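Local coordinates for protein ABC transporter (Thermotoga maritima, PDB 1JI0) that binds ATP and, as a member of the ABC transporter superfamily, probably hydrolyses it to power the uptake of branched-chain amino acids, at residues L27-I38 against A202-L212. Residues are numbered along the deposited sequence; the frame is centred on the assembly and turned at random.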
ATOM      1  N   LEU A  27      11.308   8.571  -5.810  1.00 25.84           N
ATOM      2  CA  LEU A  27      10.670   8.332  -4.516  1.00 24.90           C
ATOM      3  C   LEU A  27      11.559   7.448  -3.671  1.00 23.66           C
ATOM      4  O   LEU A  27      12.297   6.626  -4.198  1.00 24.00           O
ATOM      5  CB  LEU A  27       9.358   7.561  -4.656  1.00 26.75           C
ATOM      6  CG  LEU A  27       8.226   7.879  -5.615  1.00 27.42           C
ATOM      7  CD1 LEU A  27       7.326   6.642  -5.691  1.00 26.31           C
ATOM      8  CD2 LEU A  27       7.455   9.095  -5.143  1.00 28.91           C
ATOM      9  N   LYS A  28      11.455   7.597  -2.354  1.00 22.54           N
ATOM     10  CA  LYS A  28      12.204   6.759  -1.427  1.00 21.02           C
ATOM     11  C   LYS A  28      11.259   6.388  -0.302  1.00 20.92           C
ATOM     12  O   LYS A  28      10.479   7.220   0.156  1.00 21.15           O
ATOM     13  CB  LYS A  28      13.417   7.501  -0.865  1.00 22.90           C
ATOM     14  CG  LYS A  28      14.512   7.732  -1.885  1.00 25.17           C
ATOM     15  CD  LYS A  28      15.771   8.265  -1.222  1.00 28.60           C
ATOM     16  CE  LYS A  28      16.819   8.632  -2.255  1.00 30.77           C
ATOM     17  NZ  LYS A  28      18.010   9.247  -1.602  1.00 33.24           N
ATOM     18  N   VAL A  29      11.296   5.130   0.115  1.00 19.35           N
ATOM     19  CA  VAL A  29      10.450   4.669   1.215  1.00 18.29           C
ATOM     20  C   VAL A  29      11.413   4.114   2.267  1.00 19.68           C
ATOM     21  O   VAL A  29      11.897   2.991   2.139  1.00 18.61           O
ATOM     22  CB  VAL A  29       9.478   3.555   0.751  1.00 19.04           C
ATOM     23  CG1 VAL A  29       8.516   3.209   1.873  1.00 16.65           C
ATOM     24  CG2 VAL A  29       8.705   4.019  -0.498  1.00 15.24           C
ATOM     25  N   PRO A  30      11.722   4.915   3.307  1.00 20.00           N
ATOM     26  CA  PRO A  30      12.641   4.496   4.376  1.00 21.08           C
ATOM     27  C   PRO A  30      12.084   3.375   5.243  1.00 21.13           C
ATOM     28  O   PRO A  30      10.873   3.293   5.471  1.00 18.02           O
ATOM     29  CB  PRO A  30      12.859   5.786   5.185  1.00 20.95           C
ATOM     30  CG  PRO A  30      12.551   6.899   4.175  1.00 20.58           C
ATOM     31  CD  PRO A  30      11.342   6.330   3.470  1.00 19.60           C
ATOM     32  N   ARG A  31      12.987   2.528   5.733  1.00 21.96           N
ATOM     33  CA  ARG A  31      12.626   1.401   6.579  1.00 21.56           C
ATOM     34  C   ARG A  31      11.842   1.870   7.797  1.00 21.80           C
ATOM     35  O   ARG A  31      12.218   2.851   8.439  1.00 23.19           O
ATOM     36  CB  ARG A  31      13.894   0.661   7.033  1.00 21.53           C
ATOM     37  CG  ARG A  31      13.654  -0.491   8.029  1.00 21.94           C
ATOM     38  CD  ARG A  31      14.902  -1.361   8.153  1.00 23.51           C
ATOM     39  NE  ARG A  31      15.286  -1.881   6.839  1.00 25.72           N
ATOM     40  CZ  ARG A  31      14.675  -2.889   6.216  1.00 26.43           C
ATOM     41  NH1 ARG A  31      13.657  -3.509   6.790  1.00 25.38           N
ATOM     42  NH2 ARG A  31      15.048  -3.244   4.992  1.00 24.45           N
ATOM     43  N   GLY A  32      10.750   1.171   8.097  1.00 20.70           N
ATOM     44  CA  GLY A  32       9.933   1.495   9.257  1.00 19.66           C
ATOM     45  C   GLY A  32       9.019   2.699   9.139  1.00 21.20           C
ATOM     46  O   GLY A  32       8.353   3.061  10.106  1.00 20.03           O
ATOM     47  N   GLN A  33       8.971   3.326   7.969  1.00 19.17           N
ATOM     48  CA  GLN A  33       8.113   4.494   7.804  1.00 20.45           C
ATOM     49  C   GLN A  33       6.884   4.228   6.951  1.00 20.65           C
ATOM     50  O   GLN A  33       6.773   3.192   6.289  1.00 22.46           O
ATOM     51  CB  GLN A  33       8.901   5.648   7.166  1.00 19.40           C
ATOM     52  CG  GLN A  33       9.948   6.282   8.066  1.00 21.85           C
ATOM     53  CD  GLN A  33      10.613   7.481   7.414  1.00 21.93           C
ATOM     54  OE1 GLN A  33      10.048   8.097   6.515  1.00 21.51           O
ATOM     55  NE2 GLN A  33      11.811   7.820   7.870  1.00 24.51           N
ATOM     56  N   ILE A  34       5.949   5.167   6.990  1.00 20.18           N
ATOM     57  CA  ILE A  34       4.757   5.095   6.162  1.00 18.94           C
ATOM     58  C   ILE A  34       4.946   6.251   5.199  1.00 19.36           C
ATOM     59  O   ILE A  34       5.040   7.407   5.620  1.00 20.24           O
ATOM     60  CB  ILE A  34       3.458   5.342   6.961  1.00 18.61           C
ATOM     61  CG1 ILE A  34       3.136   4.136   7.842  1.00 15.25           C
ATOM     62  CG2 ILE A  34       2.306   5.632   5.987  1.00 18.03           C
ATOM     63  CD1 ILE A  34       2.025   4.413   8.871  1.00 17.60           C
ATOM     64  N   VAL A  35       5.048   5.944   3.915  1.00 19.33           N
ATOM     65  CA  VAL A  35       5.203   6.977   2.902  1.00 18.40           C
ATOM     66  C   VAL A  35       3.938   6.972   2.067  1.00 18.26           C
ATOM     67  O   VAL A  35       3.422   5.915   1.730  1.00 19.58           O
ATOM     68  CB  VAL A  35       6.415   6.700   1.984  1.00 17.92           C
ATOM     69  CG1 VAL A  35       6.381   7.640   0.777  1.00 16.96           C
ATOM     70  CG2 VAL A  35       7.700   6.908   2.762  1.00 17.85           C
ATOM     71  N   THR A  36       3.423   8.147   1.737  1.00 18.18           N
ATOM     72  CA  THR A  36       2.220   8.185   0.946  1.00 18.63           C
ATOM     73  C   THR A  36       2.385   8.961  -0.352  1.00 20.32           C
ATOM     74  O   THR A  36       3.110   9.957  -0.435  1.00 20.44           O
ATOM     75  CB  THR A  36       1.029   8.762   1.754  1.00 19.35           C
ATOM     76  OG1 THR A  36      -0.173   8.630   0.981  1.00 19.34           O
ATOM     77  CG2 THR A  36       1.261  10.240   2.089  1.00 18.05           C
ATOM     78  N   LEU A  37       1.718   8.459  -1.378  1.00 21.23           N
ATOM     79  CA  LEU A  37       1.722   9.077  -2.687  1.00 20.68           C
ATOM     80  C   LEU A  37       0.270   9.501  -2.853  1.00 21.73           C
ATOM     81  O   LEU A  37      -0.633   8.665  -2.825  1.00 21.26           O
ATOM     82  CB  LEU A  37       2.131   8.041  -3.731  1.00 21.35           C
ATOM     83  CG  LEU A  37       2.183   8.404  -5.207  1.00 22.05           C
ATOM     84  CD1 LEU A  37       3.137   9.576  -5.442  1.00 22.58           C
ATOM     85  CD2 LEU A  37       2.641   7.163  -5.980  1.00 22.97           C
ATOM     86  N   ILE A  38       0.047  10.806  -2.973  1.00 23.83           N
ATOM     87  CA  ILE A  38      -1.301  11.332  -3.119  1.00 23.62           C
ATOM     88  C   ILE A  38      -1.433  12.126  -4.406  1.00 25.83           C
ATOM     89  O   ILE A  38      -0.436  12.519  -5.009  1.00 24.85           O
ATOM     90  CB  ILE A  38      -1.683  12.239  -1.922  1.00 25.10           C
ATOM     91  CG1 ILE A  38      -0.767  13.466  -1.868  1.00 25.98           C
ATOM     92  CG2 ILE A  38      -1.569  11.449  -0.618  1.00 24.69           C
ATOM     93  CD1 ILE A  38      -1.123  14.440  -0.752  1.00 27.26           C
ATOM     94  N   ALA A 202      -4.515  10.165   4.564  1.00 19.30           N
ATOM     95  CA  ALA A 202      -3.199   9.636   4.237  1.00 20.30           C
ATOM     96  C   ALA A 202      -2.066  10.443   4.875  1.00 20.65           C
ATOM     97  O   ALA A 202      -1.161   9.878   5.496  1.00 19.78           O
ATOM     98  CB  ALA A 202      -3.015   9.595   2.710  1.00 20.43           C
ATOM     99  N   LEU A 203      -2.110  11.763   4.710  1.00 19.99           N
ATOM    100  CA  LEU A 203      -1.070  12.615   5.276  1.00 20.21           C
ATOM    101  C   LEU A 203      -1.050  12.603   6.806  1.00 20.44           C
ATOM    102  O   LEU A 203       0.005  12.793   7.417  1.00 21.29           O
ATOM    103  CB  LEU A 203      -1.223  14.047   4.765  1.00 20.13           C
ATOM    104  CG  LEU A 203      -0.842  14.233   3.295  1.00 22.02           C
ATOM    105  CD1 LEU A 203      -1.191  15.652   2.842  1.00 21.66           C
ATOM    106  CD2 LEU A 203       0.652  13.945   3.119  1.00 21.10           C
ATOM    107  N   LYS A 204      -2.202  12.376   7.432  1.00 21.48           N
ATOM    108  CA  LYS A 204      -2.259  12.335   8.893  1.00 23.28           C
ATOM    109  C   LYS A 204      -1.547  11.121   9.494  1.00 24.57           C
ATOM    110  O   LYS A 204      -1.071  11.172  10.632  1.00 26.33           O
ATOM    111  CB  LYS A 204      -3.716  12.369   9.364  1.00 26.17           C
ATOM    112  CG  LYS A 204      -4.416  13.689   9.065  1.00 28.66           C
ATOM    113  CD  LYS A 204      -5.908  13.644   9.389  1.00 31.33           C
ATOM    114  CE  LYS A 204      -6.161  13.546  10.882  1.00 32.89           C
ATOM    115  NZ  LYS A 204      -7.622  13.562  11.165  1.00 34.42           N
ATOM    116  N   VAL A 205      -1.459  10.027   8.744  1.00 24.45           N
ATOM    117  CA  VAL A 205      -0.793   8.835   9.267  1.00 22.91           C
ATOM    118  C   VAL A 205       0.614   8.627   8.734  1.00 20.97           C
ATOM    119  O   VAL A 205       1.407   7.914   9.337  1.00 20.04           O
ATOM    120  CB  VAL A 205      -1.609   7.547   8.981  1.00 23.82           C
ATOM    121  CG1 VAL A 205      -2.961   7.653   9.632  1.00 27.69           C
ATOM    122  CG2 VAL A 205      -1.732   7.311   7.478  1.00 25.24           C
ATOM    123  N   ALA A 206       0.929   9.273   7.619  1.00 20.74           N
ATOM    124  CA  ALA A 206       2.234   9.114   7.000  1.00 22.04           C
ATOM    125  C   ALA A 206       3.366   9.925   7.617  1.00 22.29           C
ATOM    126  O   ALA A 206       3.143  10.939   8.282  1.00 23.30           O
ATOM    127  CB  ALA A 206       2.135   9.438   5.509  1.00 21.38           C
ATOM    128  N   HIS A 207       4.588   9.458   7.387  1.00 21.26           N
ATOM    129  CA  HIS A 207       5.777  10.152   7.848  1.00 20.59           C
ATOM    130  C   HIS A 207       6.210  11.126   6.769  1.00 21.63           C
ATOM    131  O   HIS A 207       6.653  12.242   7.055  1.00 21.09           O
ATOM    132  CB  HIS A 207       6.927   9.175   8.092  1.00 20.33           C
ATOM    133  CG  HIS A 207       6.680   8.227   9.219  1.00 23.59           C
ATOM    134  ND1 HIS A 207       6.058   7.010   9.047  1.00 23.30           N
ATOM    135  CD2 HIS A 207       6.924   8.342  10.545  1.00 24.05           C
ATOM    136  CE1 HIS A 207       5.925   6.416  10.220  1.00 24.63           C
ATOM    137  NE2 HIS A 207       6.442   7.204  11.147  1.00 26.71           N
ATOM    138  N   TYR A 208       6.071  10.688   5.520  1.00 21.35           N
ATOM    139  CA  TYR A 208       6.500  11.477   4.371  1.00 20.13           C
ATOM    140  C   TYR A 208       5.476  11.335   3.261  1.00 19.44           C
ATOM    141  O   TYR A 208       4.808  10.307   3.160  1.00 19.69           O
ATOM    142  CB  TYR A 208       7.852  10.950   3.889  1.00 19.42           C
ATOM    143  CG  TYR A 208       8.651  11.916   3.049  1.00 20.42           C
ATOM    144  CD1 TYR A 208       9.461  12.878   3.648  1.00 20.71           C
ATOM    145  CD2 TYR A 208       8.600  11.863   1.656  1.00 19.93           C
ATOM    146  CE1 TYR A 208      10.211  13.767   2.878  1.00 20.73           C
ATOM    147  CE2 TYR A 208       9.340  12.746   0.872  1.00 20.17           C
ATOM    148  CZ  TYR A 208      10.145  13.695   1.490  1.00 22.02           C
ATOM    149  OH  TYR A 208      10.894  14.560   0.720  1.00 20.47           O
ATOM    150  N   GLY A 209       5.360  12.360   2.427  1.00 18.31           N
ATOM    151  CA  GLY A 209       4.403  12.307   1.338  1.00 18.60           C
ATOM    152  C   GLY A 209       4.936  12.855   0.027  1.00 19.25           C
ATOM    153  O   GLY A 209       5.881  13.648   0.004  1.00 19.02           O
ATOM    154  N   TYR A 210       4.313  12.427  -1.068  1.00 19.64           N
ATOM    155  CA  TYR A 210       4.671  12.870  -2.410  1.00 20.38           C
ATOM    156  C   TYR A 210       3.368  13.244  -3.118  1.00 20.62           C
ATOM    157  O   TYR A 210       2.398  12.491  -3.082  1.00 20.61           O
ATOM    158  CB  TYR A 210       5.355  11.749  -3.195  1.00 19.71           C
ATOM    159  CG  TYR A 210       6.724  11.358  -2.705  1.00 20.49           C
ATOM    160  CD1 TYR A 210       6.886  10.392  -1.715  1.00 18.50           C
ATOM    161  CD2 TYR A 210       7.868  11.946  -3.249  1.00 19.55           C
ATOM    162  CE1 TYR A 210       8.163  10.017  -1.280  1.00 19.07           C
ATOM    163  CE2 TYR A 210       9.136  11.580  -2.821  1.00 20.83           C
ATOM    164  CZ  TYR A 210       9.277  10.621  -1.840  1.00 18.74           C
ATOM    165  OH  TYR A 210      10.534  10.280  -1.409  1.00 18.22           O
ATOM    166  N   VAL A 211       3.343  14.412  -3.751  1.00 21.84           N
ATOM    167  CA  VAL A 211       2.146  14.858  -4.453  1.00 22.05           C
ATOM    168  C   VAL A 211       2.350  14.649  -5.947  1.00 23.00           C
ATOM    169  O   VAL A 211       3.170  15.321  -6.571  1.00 23.03           O
ATOM    170  CB  VAL A 211       1.847  16.348  -4.177  1.00 20.70           C
ATOM    171  CG1 VAL A 211       0.560  16.755  -4.887  1.00 21.99           C
ATOM    172  CG2 VAL A 211       1.693  16.580  -2.687  1.00 19.38           C
ATOM    173  N   LEU A 212       1.599  13.703  -6.505  1.00 23.06           N
ATOM    174  CA  LEU A 212       1.670  13.361  -7.922  1.00 23.85           C
ATOM    175  C   LEU A 212       0.572  14.079  -8.720  1.00 25.88           C
ATOM    176  O   LEU A 212      -0.610  13.982  -8.395  1.00 25.75           O
ATOM    177  CB  LEU A 212       1.530  11.837  -8.080  1.00 23.81           C
ATOM    178  CG  LEU A 212       1.699  11.136  -9.440  1.00 25.94           C
ATOM    179  CD1 LEU A 212       3.147  11.194  -9.908  1.00 24.78           C
ATOM    180  CD2 LEU A 212       1.279   9.671  -9.295  1.00 24.78           C
TER
HETATM  181  O   HOH W   1      10.902   9.449   1.677  1.00 34.12           O
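Tyr210 reaches from strand 208-213 across to the edge of strand 25-30, where its OH accepts the backbone N-H of Lys28 (N to OH 3.0 Å). Leu27 CD2 sits over one ring face, 3.5 Å from the centroid of Tyr210 in a CH-pi contact; Val35 CG1 meets the ring edge in plane at CE1, and Tyr208 CE2 lies over the opposite face. A water that donates to Lys28 O also bonds the phenol oxygen. CG anti to the carbonyl carbon (chi1 -68°) carries the ring past Val35, edge on, toward strand 25-30. Were the phenol cut back to an alanine, the Lys28 amide would probably lose this acceptor and a gap would open between Leu27 and Val35.

Beneath the ring, strands 34-38 and 208-212 pair in parallel, Ile38 N meeting Tyr210 O at 2.9 Å. At the start of the ladder His207 ND1 accepts Ile34 N (2.8 Å), the donor tilted 20° from the ring plane, while Gln33 CG lies over one imidazole face, toward its rim. On the other face of the sheet, Thr36 CG2 packs on Ala206 CB (3.6 Å), just past helix 199-205, and Ile38 CD1 on Leu203 CD1 of the helix itself; Thr36 OG1 bonds Leu194 O.

Strand 34-38 leads into the ATP-binding P-loop, and Leu212 lies beside Gly44 and Lys45. Two side-chain acceptors, phenol and imidazole, thus supplement the parallel ladder, one reaching the second sheet, the other at its start, with apolar packing on both faces.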